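Local coordinates for Alr1585 protein (Nostoc sp., PDB 5C2I), which probably oxidises dyes and related substrates with hydrogen peroxide, as a haem-containing DyP-type peroxidase, at residues H101-L106 and I461-T466; A192-I195 and F201-G204; G290-G295 and D302-A307. The protein carries 1 engineered substitution. One frame throughout, in Å; residues are numbered along the deposited sequence.

Contact 1: residues H101-L106 and I461-T466; sequences HGYEYL and ISFLKT
Helix 100-105, which carries Y103, and the short helix 461-465, which carries F463, meet through these two rings with no hydrogen bond between their backbones. T466 is where the second helix leaves helical geometry, and its OG1 reaches back to S462 O at 2.9 Å.

F463 sets off toward the other segment, and CG anti to the backbone N (chi1 166°) carries CZ to Y103. Y103 starts out along the side of the contact, and only the hydroxyl end of its ring closes in. Its CE1 lies 3.9 Å from F463 CZ, and its OH is 4.1 Å from F463 CE2. The ring planes are within 21° of parallel, but the centroids stand 5.9 Å apart, so the rings are slid past each other and hardly overlap. L98 of strand 93-98 packs against both rings. Helix 100-105 follows that edge strand, whereas helix 461-465 comes after strand 448-458 of the other large sheet, so the pair links elements that follow strands of the two large sheets.

The contact is small and apolar: with so little ring overlap and no polar bond across it, its hold is probably dispersive, with L98 completing the apolar surroundings.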
loop_
_atom_site.group_PDB
_atom_site.type_symbol
_atom_site.label_atom_id
_atom_site.label_comp_id
_atom_site.label_asym_id
_atom_site.label_seq_id
_atom_site.Cartn_x
_atom_site.Cartn_y
_atom_site.Cartn_z
ATOM N N HIS A 101 37.039 23.237 15.724
ATOM C CA HIS A 101 38.190 22.327 15.819
ATOM C C HIS A 101 38.646 21.900 14.425
ATOM O O HIS A 101 39.838 21.691 14.170
ATOM C CB HIS A 101 37.909 21.110 16.729
ATOM C CG HIS A 101 38.088 21.380 18.195
ATOM N ND1 HIS A 101 37.021 21.509 19.060
ATOM C CD2 HIS A 101 39.193 21.554 18.955
ATOM C CE1 HIS A 101 37.454 21.720 20.287
ATOM N NE2 HIS A 101 38.767 21.758 20.251
ATOM N N GLY A 102 37.696 21.720 13.532
ATOM C CA GLY A 102 38.004 21.350 12.154
ATOM C C GLY A 102 38.807 22.409 11.427
ATOM O O GLY A 102 39.727 22.103 10.698
ATOM N N TYR A 103 38.430 23.661 11.608
ATOM C CA TYR A 103 39.204 24.781 11.071
ATOM C C TYR A 103 40.617 24.790 11.612
ATOM O O TYR A 103 41.572 25.011 10.864
ATOM C CB TYR A 103 38.517 26.122 11.372
ATOM C CG TYR A 103 37.481 26.548 10.318
ATOM C CD1 TYR A 103 37.868 27.289 9.191
ATOM C CD2 TYR A 103 36.129 26.244 10.472
ATOM C CE1 TYR A 103 36.915 27.712 8.251
ATOM C CE2 TYR A 103 35.183 26.626 9.522
ATOM C CZ TYR A 103 35.592 27.363 8.414
ATOM O OH TYR A 103 34.647 27.721 7.476
ATOM N N GLU A 104 40.765 24.502 12.896
ATOM C CA GLU A 104 42.105 24.455 13.497
ATOM C C GLU A 104 42.930 23.324 12.897
ATOM O O GLU A 104 44.106 23.521 12.604
ATOM C CB GLU A 104 42.024 24.352 15.009
ATOM C CG GLU A 104 41.515 25.618 15.657
ATOM C CD GLU A 104 41.490 25.448 17.179
ATOM O OE1 GLU A 104 40.831 24.547 17.714
ATOM O OE2 GLU A 104 42.168 26.184 17.867
ATOM N N TYR A 105 42.313 22.147 12.752
ATOM C CA TYR A 105 42.974 21.003 12.117
ATOM C C TYR A 105 43.496 21.386 10.717
ATOM O O TYR A 105 44.611 21.026 10.357
ATOM C CB TYR A 105 42.021 19.795 12.000
ATOM C CG TYR A 105 42.683 18.693 11.230
ATOM C CD1 TYR A 105 42.620 18.668 9.846
ATOM C CD2 TYR A 105 43.419 17.719 11.874
ATOM C CE1 TYR A 105 43.289 17.682 9.127
ATOM C CE2 TYR A 105 44.072 16.722 11.175
ATOM C CZ TYR A 105 44.005 16.710 9.797
ATOM O OH TYR A 105 44.684 15.716 9.082
ATOM N N LEU A 106 42.698 22.146 9.988
ATOM C CA LEU A 106 43.025 22.598 8.657
ATOM C C LEU A 106 44.025 23.755 8.603
ATOM O O LEU A 106 44.342 24.241 7.533
ATOM C CB LEU A 106 41.729 22.955 7.900
ATOM C CG LEU A 106 40.832 21.754 7.624
ATOM C CD1 LEU A 106 39.483 22.246 7.097
ATOM C CD2 LEU A 106 41.472 20.756 6.674
ATOM N N ILE A 461 31.049 27.173 -1.097
ATOM C CA ILE A 461 31.549 26.102 -1.926
ATOM C C ILE A 461 32.956 26.422 -2.485
ATOM O O ILE A 461 33.830 25.545 -2.471
ATOM C CB ILE A 461 30.542 25.750 -3.040
ATOM C CG1 ILE A 461 29.282 25.152 -2.366
ATOM C CG2 ILE A 461 31.176 24.794 -4.044
ATOM C CD1 ILE A 461 28.081 25.001 -3.278
ATOM N N SER A 462 33.177 27.664 -2.891
ATOM C CA SER A 462 34.483 28.090 -3.425
ATOM C C SER A 462 35.588 27.907 -2.399
ATOM O O SER A 462 36.694 27.460 -2.747
ATOM C CB SER A 462 34.450 29.545 -3.957
ATOM O OG SER A 462 34.093 30.478 -2.930
ATOM N N PHE A 463 35.319 28.202 -1.138
ATOM C CA PHE A 463 36.296 27.951 -0.095
ATOM C C PHE A 463 36.730 26.486 -0.100
ATOM O O PHE A 463 37.952 26.175 -0.100
ATOM C CB PHE A 463 35.779 28.330 1.269
ATOM C CG PHE A 463 36.588 27.797 2.406
ATOM C CD1 PHE A 463 37.814 28.361 2.744
ATOM C CD2 PHE A 463 36.111 26.781 3.208
ATOM C CE1 PHE A 463 38.569 27.902 3.808
ATOM C CE2 PHE A 463 36.861 26.307 4.312
ATOM C CZ PHE A 463 38.099 26.854 4.606
ATOM N N LEU A 464 35.754 25.592 -0.137
ATOM C CA LEU A 464 36.023 24.178 -0.081
ATOM C C LEU A 464 36.732 23.657 -1.332
ATOM O O LEU A 464 37.610 22.782 -1.245
ATOM C CB LEU A 464 34.720 23.417 0.188
ATOM C CG LEU A 464 34.002 23.747 1.504
ATOM C CD1 LEU A 464 32.637 23.130 1.556
ATOM C CD2 LEU A 464 34.863 23.285 2.680
ATOM N N LYS A 465 36.350 24.171 -2.490
ATOM C CA LYS A 465 36.946 23.730 -3.732
ATOM C C LYS A 465 38.408 24.150 -3.930
ATOM O O LYS A 465 39.058 23.593 -4.795
ATOM C CB LYS A 465 36.157 24.273 -4.919
ATOM C CG LYS A 465 34.803 23.629 -5.156
ATOM C CD LYS A 465 34.289 24.093 -6.516
ATOM C CE LYS A 465 32.945 23.493 -6.831
ATOM N NZ LYS A 465 32.544 23.897 -8.210
ATOM N N THR A 466 38.880 25.154 -3.190
ATOM C CA THR A 466 40.236 25.676 -3.380
ATOM C C THR A 466 41.089 25.492 -2.121
ATOM O O THR A 466 42.115 26.128 -1.952
ATOM C CB THR A 466 40.202 27.165 -3.776
ATOM O OG1 THR A 466 39.541 27.923 -2.766
ATOM C CG2 THR A 466 39.473 27.358 -5.090
#

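Contact 2: residues A192-I195 and F201-G204; sequences AGQI and FVHG. Engineered in segment 201-204: H203 (natural residue Asp). With HEM (protoporphyrin IX containing Fe), chain E.
The side chain of Q194 lies across V202 at about a right angle, with its amide against one methyl group. V202 CG2 is nearly equidistant from the three amide atoms, 3.3 Å from OE1 of Q194 and only slightly farther from CD and NE2, and it also touches CB. The amide is held from outside this methyl contact: OE1 accepts from N190, while NE2 donates to the carbonyls of V308 and D294. A buried polar group thus has its bonds met and still offers a packing surface to valine.

The CA atoms of the two segments come nearest at I195 and V202. H203 N donates to I195 O over 2.9 Å, bent to 150° at the hydrogen and tilted 26° from the carbonyl plane. The same oxygen receives a CA-H...O contact from V202 CA at 3.2 Å. V202 CG1, anti to its own N (chi1 178°), sits beside that oxygen too, while CG2 is left for the glutamine.

H203 is an engineered replacement of the natural aspartate. Its ring reaches the haem edge-on, with CD2 3.2 Å from C4A of the porphyrin. NE2 is hydrogen-bonded at 2.7 Å to the water that ligates the iron, itself 2.3 Å from FE. Next along, G204 N donates to O2A of a haem propionate at 2.7 Å, and the positive phi of this residue suits glycine. S206, N335, R337 and R364 bind the haem as well.

With aspartate in the natural sequence, and a glycine just ahead of F201, this strip matches the GxxDG motif of DyP-type peroxidases, which brings its acidic residue to the distal side of the haem.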
loop_
_atom_site.group_PDB
_atom_site.type_symbol
_atom_site.label_atom_id
_atom_site.label_comp_id
_atom_site.label_asym_id
_atom_site.label_seq_id
_atom_site.Cartn_x
_atom_site.Cartn_y
_atom_site.Cartn_z
ATOM N N ALA A 192 -2.277 10.157 8.131
ATOM C CA ALA A 192 -2.718 11.169 7.158
ATOM C C ALA A 192 -1.630 11.628 6.198
ATOM O O ALA A 192 -1.893 12.463 5.358
ATOM C CB ALA A 192 -3.316 12.378 7.897
ATOM N N GLY A 193 -0.405 11.120 6.345
ATOM C CA GLY A 193 0.723 11.500 5.497
ATOM C C GLY A 193 1.443 12.771 5.917
ATOM O O GLY A 193 2.329 13.257 5.176
ATOM N N GLN A 194 1.087 13.329 7.088
ATOM C CA GLN A 194 1.752 14.532 7.541
ATOM C C GLN A 194 3.102 14.153 8.153
ATOM O O GLN A 194 3.224 13.100 8.760
ATOM C CB GLN A 194 0.916 15.280 8.590
ATOM C CG GLN A 194 -0.485 15.668 8.160
ATOM C CD GLN A 194 -1.281 16.164 9.346
ATOM O OE1 GLN A 194 -1.569 15.407 10.273
ATOM N NE2 GLN A 194 -1.607 17.451 9.343
ATOM N N ILE A 195 4.087 15.033 8.018
ATOM C CA ILE A 195 5.388 14.833 8.654
ATOM C C ILE A 195 5.247 15.117 10.143
ATOM O O ILE A 195 4.771 16.194 10.541
ATOM C CB ILE A 195 6.462 15.755 8.070
ATOM C CG1 ILE A 195 6.691 15.424 6.581
ATOM C CG2 ILE A 195 7.765 15.684 8.881
ATOM C CD1 ILE A 195 7.630 16.379 5.878
ATOM N N PHE A 201 3.112 14.769 16.863
ATOM C CA PHE A 201 2.701 16.076 16.398
ATOM C C PHE A 201 3.323 16.433 15.051
ATOM O O PHE A 201 4.513 16.237 14.817
ATOM C CB PHE A 201 3.078 17.160 17.418
ATOM C CG PHE A 201 2.360 17.017 18.742
ATOM C CD1 PHE A 201 2.765 16.046 19.650
ATOM C CD2 PHE A 201 1.277 17.806 19.048
ATOM C CE1 PHE A 201 2.124 15.908 20.873
ATOM C CE2 PHE A 201 0.593 17.650 20.262
ATOM C CZ PHE A 201 1.001 16.696 21.172
ATOM N N VAL A 202 2.516 16.990 14.179
ATOM C CA VAL A 202 3.008 17.509 12.899
ATOM C C VAL A 202 4.125 18.503 13.172
ATOM O O VAL A 202 4.042 19.304 14.118
ATOM C CB VAL A 202 1.892 18.163 12.090
ATOM C CG1 VAL A 202 2.437 18.726 10.785
ATOM C CG2 VAL A 202 0.888 17.096 11.740
ATOM N N HIS A 203 5.162 18.442 12.359
ATOM C CA HIS A 203 6.422 19.108 12.680
ATOM C C HIS A 203 6.998 19.765 11.467
ATOM O O HIS A 203 6.987 19.170 10.372
ATOM C CB HIS A 203 7.390 18.078 13.257
ATOM C CG HIS A 203 8.518 18.683 14.029
ATOM N ND1 HIS A 203 9.813 18.281 13.869
ATOM C CD2 HIS A 203 8.551 19.664 14.950
ATOM C CE1 HIS A 203 10.597 18.967 14.688
ATOM N NE2 HIS A 203 9.857 19.824 15.338
ATOM N N GLY A 204 7.542 20.972 11.663
ATOM C CA GLY A 204 8.113 21.759 10.581
ATOM C C GLY A 204 7.144 22.757 10.001
ATOM O O GLY A 204 7.396 23.286 8.928
HETATM C CHA HEM E . 7.790 24.189 16.673
HETATM C CHB HEM E . 8.326 19.738 18.449
HETATM C CHC HEM E . 12.793 20.884 19.918
HETATM C CHD HEM E . 12.117 25.387 18.355
HETATM C C1A HEM E . 7.537 22.880 17.048
HETATM C C2A HEM E . 6.306 22.190 16.836
HETATM C C3A HEM E . 6.462 20.944 17.335
HETATM C C4A HEM E . 7.783 20.857 17.826
HETATM C CMA HEM E . 5.466 19.816 17.329
HETATM C CAA HEM E . 5.034 22.730 16.169
HETATM C CBA HEM E . 4.914 22.598 14.649
HETATM C CGA HEM E . 6.037 23.362 14.003
HETATM O O1A HEM E . 5.966 24.608 13.794
HETATM O O2A HEM E . 7.051 22.741 13.680
HETATM C C1B HEM E . 9.621 19.674 18.960
HETATM C C2B HEM E . 10.203 18.490 19.533
HETATM C C3B HEM E . 11.442 18.786 19.899
HETATM C C4B HEM E . 11.607 20.211 19.603
HETATM C CMB HEM E . 9.520 17.173 19.640
HETATM C CAB HEM E . 12.525 17.951 20.475
HETATM C CBB HEM E . 12.604 16.617 20.327
HETATM C C1C HEM E . 12.997 22.251 19.667
HETATM C C2C HEM E . 14.074 23.002 20.088
HETATM C C3C HEM E . 13.864 24.288 19.661
HETATM C C4C HEM E . 12.655 24.291 18.955
HETATM C CMC HEM E . 15.298 22.530 20.818
HETATM C CAC HEM E . 14.669 25.489 19.879
HETATM C CBC HEM E . 15.452 25.773 20.891
HETATM C C1D HEM E . 10.906 25.340 17.667
HETATM C C2D HEM E . 10.398 26.512 16.962
HETATM C C3D HEM E . 9.181 26.205 16.534
HETATM C C4D HEM E . 8.984 24.800 16.950
HETATM C CMD HEM E . 11.083 27.854 16.761
HETATM C CAD HEM E . 8.279 27.086 15.718
HETATM C CBD HEM E . 7.416 28.028 16.566
HETATM C CGD HEM E . 6.588 28.890 15.669
HETATM O O1D HEM E . 5.375 28.871 15.862
HETATM O O2D HEM E . 7.095 29.621 14.751
HETATM N NA HEM E . 8.407 22.078 17.724
HETATM N NB HEM E . 10.456 20.655 19.098
HETATM N NC HEM E . 12.079 23.056 19.059
HETATM N ND HEM E . 10.002 24.359 17.707
HETATM FE FE HEM E . 10.212 22.576 18.410
HETATM O O HOH W 1 11.334 21.831 16.499
#

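Contact 3: residues G290-G295 and D302-A307; sequences GRFADG and DIPTYA. With HEM (protoporphyrin IX containing Fe), chain E.
The F292 ring has the I303-P304 peptide lying over one face. P304 N sits above the ring centre, I303 C nearer the rim, and P304 CD makes a CH-pi contact at 4.2 Å from the F292 centroid. The far tip of the ring, CZ, comes 3.4 Å from D302 O. Further along the loop, D294 OD2 meets P304 CB at 3.1 Å and takes a weak hydrogen bond from Y306 N, 2.9 Å long and bent to 140°. D294 gets there with CG between its backbone N and carbonyl carbon (chi1 64°).

The next shell fixes these groups. F292 to G295 is a type I turn, closed by G295 N to F292 O, which places phenylalanine and aspartate on the same partner strip. R291 NH1 grips G295 O at 2.7 Å, in the carbonyl plane and in its own guanidinium plane, and donates to T311 O too; the arginine's NE end passes the haem propionate carbon CBA. Helix 281-289 packs on F292 through L283 and A286. Beyond the strip lies the second subunit, whose K212 forms a salt bridge with D302 and whose R84 makes a cation-pi contact with Y306.

Trimming F292 to an alanine here would probably leave the I303-P304 peptide without its aromatic floor and open a gap against helix 281-289.

D294 OD1 is hydrogen-bonded to T296, and a water lies between it and A307 O. Neutral groups, T296, the water and, weakly, Y306 N, thus meet the buried carboxylate, so its charge is probably stabilised by hydrogen bonds rather than by a salt bridge across the two segments.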
loop_
_atom_site.group_PDB
_atom_site.type_symbol
_atom_site.label_atom_id
_atom_site.label_comp_id
_atom_site.label_asym_id
_atom_site.label_seq_id
_atom_site.Cartn_x
_atom_site.Cartn_y
_atom_site.Cartn_z
ATOM N N GLY A 290 1.268 23.586 21.908
ATOM C CA GLY A 290 0.736 24.818 21.323
ATOM C C GLY A 290 -0.107 24.504 20.088
ATOM O O GLY A 290 -0.810 25.364 19.574
ATOM N N ARG A 291 -0.040 23.248 19.644
ATOM C CA ARG A 291 -0.863 22.748 18.546
ATOM C C ARG A 291 -1.344 21.341 18.885
ATOM O O ARG A 291 -0.679 20.587 19.579
ATOM C CB ARG A 291 -0.076 22.660 17.217
ATOM C CG ARG A 291 0.373 23.973 16.621
ATOM C CD ARG A 291 1.288 23.667 15.448
ATOM N NE ARG A 291 1.844 24.858 14.864
ATOM C CZ ARG A 291 1.332 25.542 13.841
ATOM N NH1 ARG A 291 0.167 25.212 13.270
ATOM N NH2 ARG A 291 1.980 26.605 13.405
ATOM N N PHE A 292 -2.511 20.997 18.362
ATOM C CA PHE A 292 -2.945 19.604 18.323
ATOM C C PHE A 292 -2.013 18.796 17.467
ATOM O O PHE A 292 -1.209 19.355 16.716
ATOM C CB PHE A 292 -4.367 19.514 17.792
ATOM C CG PHE A 292 -5.389 19.990 18.782
ATOM C CD1 PHE A 292 -5.737 21.337 18.859
ATOM C CD2 PHE A 292 -5.986 19.107 19.669
ATOM C CE1 PHE A 292 -6.663 21.795 19.796
ATOM C CE2 PHE A 292 -6.904 19.560 20.598
ATOM C CZ PHE A 292 -7.241 20.906 20.658
ATOM N N ALA A 293 -2.118 17.476 17.595
ATOM C CA ALA A 293 -1.308 16.544 16.820
ATOM C C ALA A 293 -1.349 16.870 15.327
ATOM O O ALA A 293 -0.324 16.802 14.665
ATOM C CB ALA A 293 -1.725 15.103 17.091
ATOM N N ASP A 294 -2.526 17.250 14.812
ATOM C CA ASP A 294 -2.660 17.516 13.371
ATOM C C ASP A 294 -2.099 18.861 12.937
ATOM O O ASP A 294 -2.055 19.149 11.746
ATOM C CB ASP A 294 -4.127 17.365 12.880
ATOM C CG ASP A 294 -5.072 18.383 13.520
ATOM O OD1 ASP A 294 -4.784 19.569 13.433
ATOM O OD2 ASP A 294 -6.129 18.010 14.018
ATOM N N GLY A 295 -1.699 19.691 13.902
ATOM C CA GLY A 295 -1.226 21.025 13.616
ATOM C C GLY A 295 -2.138 22.188 13.971
ATOM O O GLY A 295 -1.700 23.349 13.927
ATOM N N ASP A 302 -10.192 24.793 20.628
ATOM C CA ASP A 302 -10.102 23.770 21.669
ATOM C C ASP A 302 -10.347 22.353 21.161
ATOM O O ASP A 302 -10.397 21.398 21.941
ATOM C CB ASP A 302 -11.048 24.093 22.854
ATOM C CG ASP A 302 -12.522 23.938 22.541
ATOM O OD1 ASP A 302 -12.962 23.898 21.377
ATOM O OD2 ASP A 302 -13.274 23.851 23.519
ATOM N N ILE A 303 -10.466 22.211 19.845
ATOM C CA ILE A 303 -10.605 20.900 19.206
ATOM C C ILE A 303 -9.702 20.808 17.995
ATOM O O ILE A 303 -9.385 21.837 17.338
ATOM C CB ILE A 303 -12.071 20.604 18.787
ATOM C CG1 ILE A 303 -12.592 21.639 17.776
ATOM C CG2 ILE A 303 -12.981 20.561 20.034
ATOM C CD1 ILE A 303 -13.887 21.229 17.075
ATOM N N PRO A 304 -9.253 19.596 17.691
ATOM C CA PRO A 304 -8.521 19.437 16.451
ATOM C C PRO A 304 -9.406 19.632 15.219
ATOM O O PRO A 304 -10.615 19.365 15.269
ATOM C CB PRO A 304 -8.041 17.984 16.507
ATOM C CG PRO A 304 -9.056 17.309 17.316
ATOM C CD PRO A 304 -9.580 18.299 18.316
ATOM N N THR A 305 -8.825 20.141 14.149
ATOM C CA THR A 305 -9.586 20.361 12.910
ATOM C C THR A 305 -9.162 19.409 11.803
ATOM O O THR A 305 -9.852 19.333 10.786
ATOM C CB THR A 305 -9.508 21.814 12.398
ATOM O OG1 THR A 305 -8.165 22.166 12.064
ATOM C CG2 THR A 305 -10.029 22.767 13.429
ATOM N N TYR A 306 -8.059 18.687 12.016
ATOM C CA TYR A 306 -7.628 17.621 11.112
ATOM C C TYR A 306 -7.254 18.096 9.709
ATOM O O TYR A 306 -7.313 17.304 8.787
ATOM C CB TYR A 306 -8.641 16.457 11.029
ATOM C CG TYR A 306 -8.888 15.841 12.399
ATOM C CD1 TYR A 306 -7.878 15.108 13.049
ATOM C CD2 TYR A 306 -10.101 16.022 13.046
ATOM C CE1 TYR A 306 -8.098 14.556 14.308
ATOM C CE2 TYR A 306 -10.324 15.458 14.285
ATOM C CZ TYR A 306 -9.295 14.740 14.919
ATOM O OH TYR A 306 -9.527 14.181 16.178
ATOM N N ALA A 307 -6.907 19.369 9.533
ATOM C CA ALA A 307 -6.433 19.833 8.223
ATOM C C ALA A 307 -5.059 19.264 7.929
ATOM O O ALA A 307 -4.105 19.410 8.732
ATOM C CB ALA A 307 -6.420 21.367 8.134
HETATM C CHA HEM E . 7.790 24.189 16.673
HETATM C CHB HEM E . 8.326 19.738 18.449
HETATM C CHC HEM E . 12.793 20.884 19.918
HETATM C CHD HEM E . 12.117 25.387 18.355
HETATM C C1A HEM E . 7.537 22.880 17.048
HETATM C C2A HEM E . 6.306 22.190 16.836
HETATM C C3A HEM E . 6.462 20.944 17.335
HETATM C C4A HEM E . 7.783 20.857 17.826
HETATM C CMA HEM E . 5.466 19.816 17.329
HETATM C CAA HEM E . 5.034 22.730 16.169
HETATM C CBA HEM E . 4.914 22.598 14.649
HETATM C CGA HEM E . 6.037 23.362 14.003
HETATM O O1A HEM E . 5.966 24.608 13.794
HETATM O O2A HEM E . 7.051 22.741 13.680
HETATM C C1B HEM E . 9.621 19.674 18.960
HETATM C C2B HEM E . 10.203 18.490 19.533
HETATM C C3B HEM E . 11.442 18.786 19.899
HETATM C C4B HEM E . 11.607 20.211 19.603
HETATM C CMB HEM E . 9.520 17.173 19.640
HETATM C CAB HEM E . 12.525 17.951 20.475
HETATM C CBB HEM E . 12.604 16.617 20.327
HETATM C C1C HEM E . 12.997 22.251 19.667
HETATM C C2C HEM E . 14.074 23.002 20.088
HETATM C C3C HEM E . 13.864 24.288 19.661
HETATM C C4C HEM E . 12.655 24.291 18.955
HETATM C CMC HEM E . 15.298 22.530 20.818
HETATM C CAC HEM E . 14.669 25.489 19.879
HETATM C CBC HEM E . 15.452 25.773 20.891
HETATM C C1D HEM E . 10.906 25.340 17.667
HETATM C C2D HEM E . 10.398 26.512 16.962
HETATM C C3D HEM E . 9.181 26.205 16.534
HETATM C C4D HEM E . 8.984 24.800 16.950
HETATM C CMD HEM E . 11.083 27.854 16.761
HETATM C CAD HEM E . 8.279 27.086 15.718
HETATM C CBD HEM E . 7.416 28.028 16.566
HETATM C CGD HEM E . 6.588 28.890 15.669
HETATM O O1D HEM E . 5.375 28.871 15.862
HETATM O O2D HEM E . 7.095 29.621 14.751
HETATM N NA HEM E . 8.407 22.078 17.724
HETATM N NB HEM E . 10.456 20.655 19.098
HETATM N NC HEM E . 12.079 23.056 19.059
HETATM N ND HEM E . 10.002 24.359 17.707
HETATM FE FE HEM E . 10.212 22.576 18.410
HETATM O O HOH W 2 -4.590 21.046 11.011
HETATM O O HOH W 1 11.334 21.831 16.499
#

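Contact 1 stands apart, about 24 Å from contact 2 and 31 Å from contact 3 at nearest atoms, on the opposite side of the chain's centre. Contacts 2 and 3 adjoin: V202 N lies 2.9 Å from A293 O, probably hydrogen-bonded, and F201 CE2 packs on R291 O. Both reach the haem, contact 2 chiefly through the engineered H203 and G204 N, contact 3 through one arginine. Contacts 1 and 2 are buried, whereas contact 3 is partly buried and faces the second subunit. Their chemistry follows: contact 1 joins two helices by apolar rings, while the loops of contacts 2 and 3 combine backbone, amide and carboxylate bonds with packing of V202 on Q194 and F292 on P304.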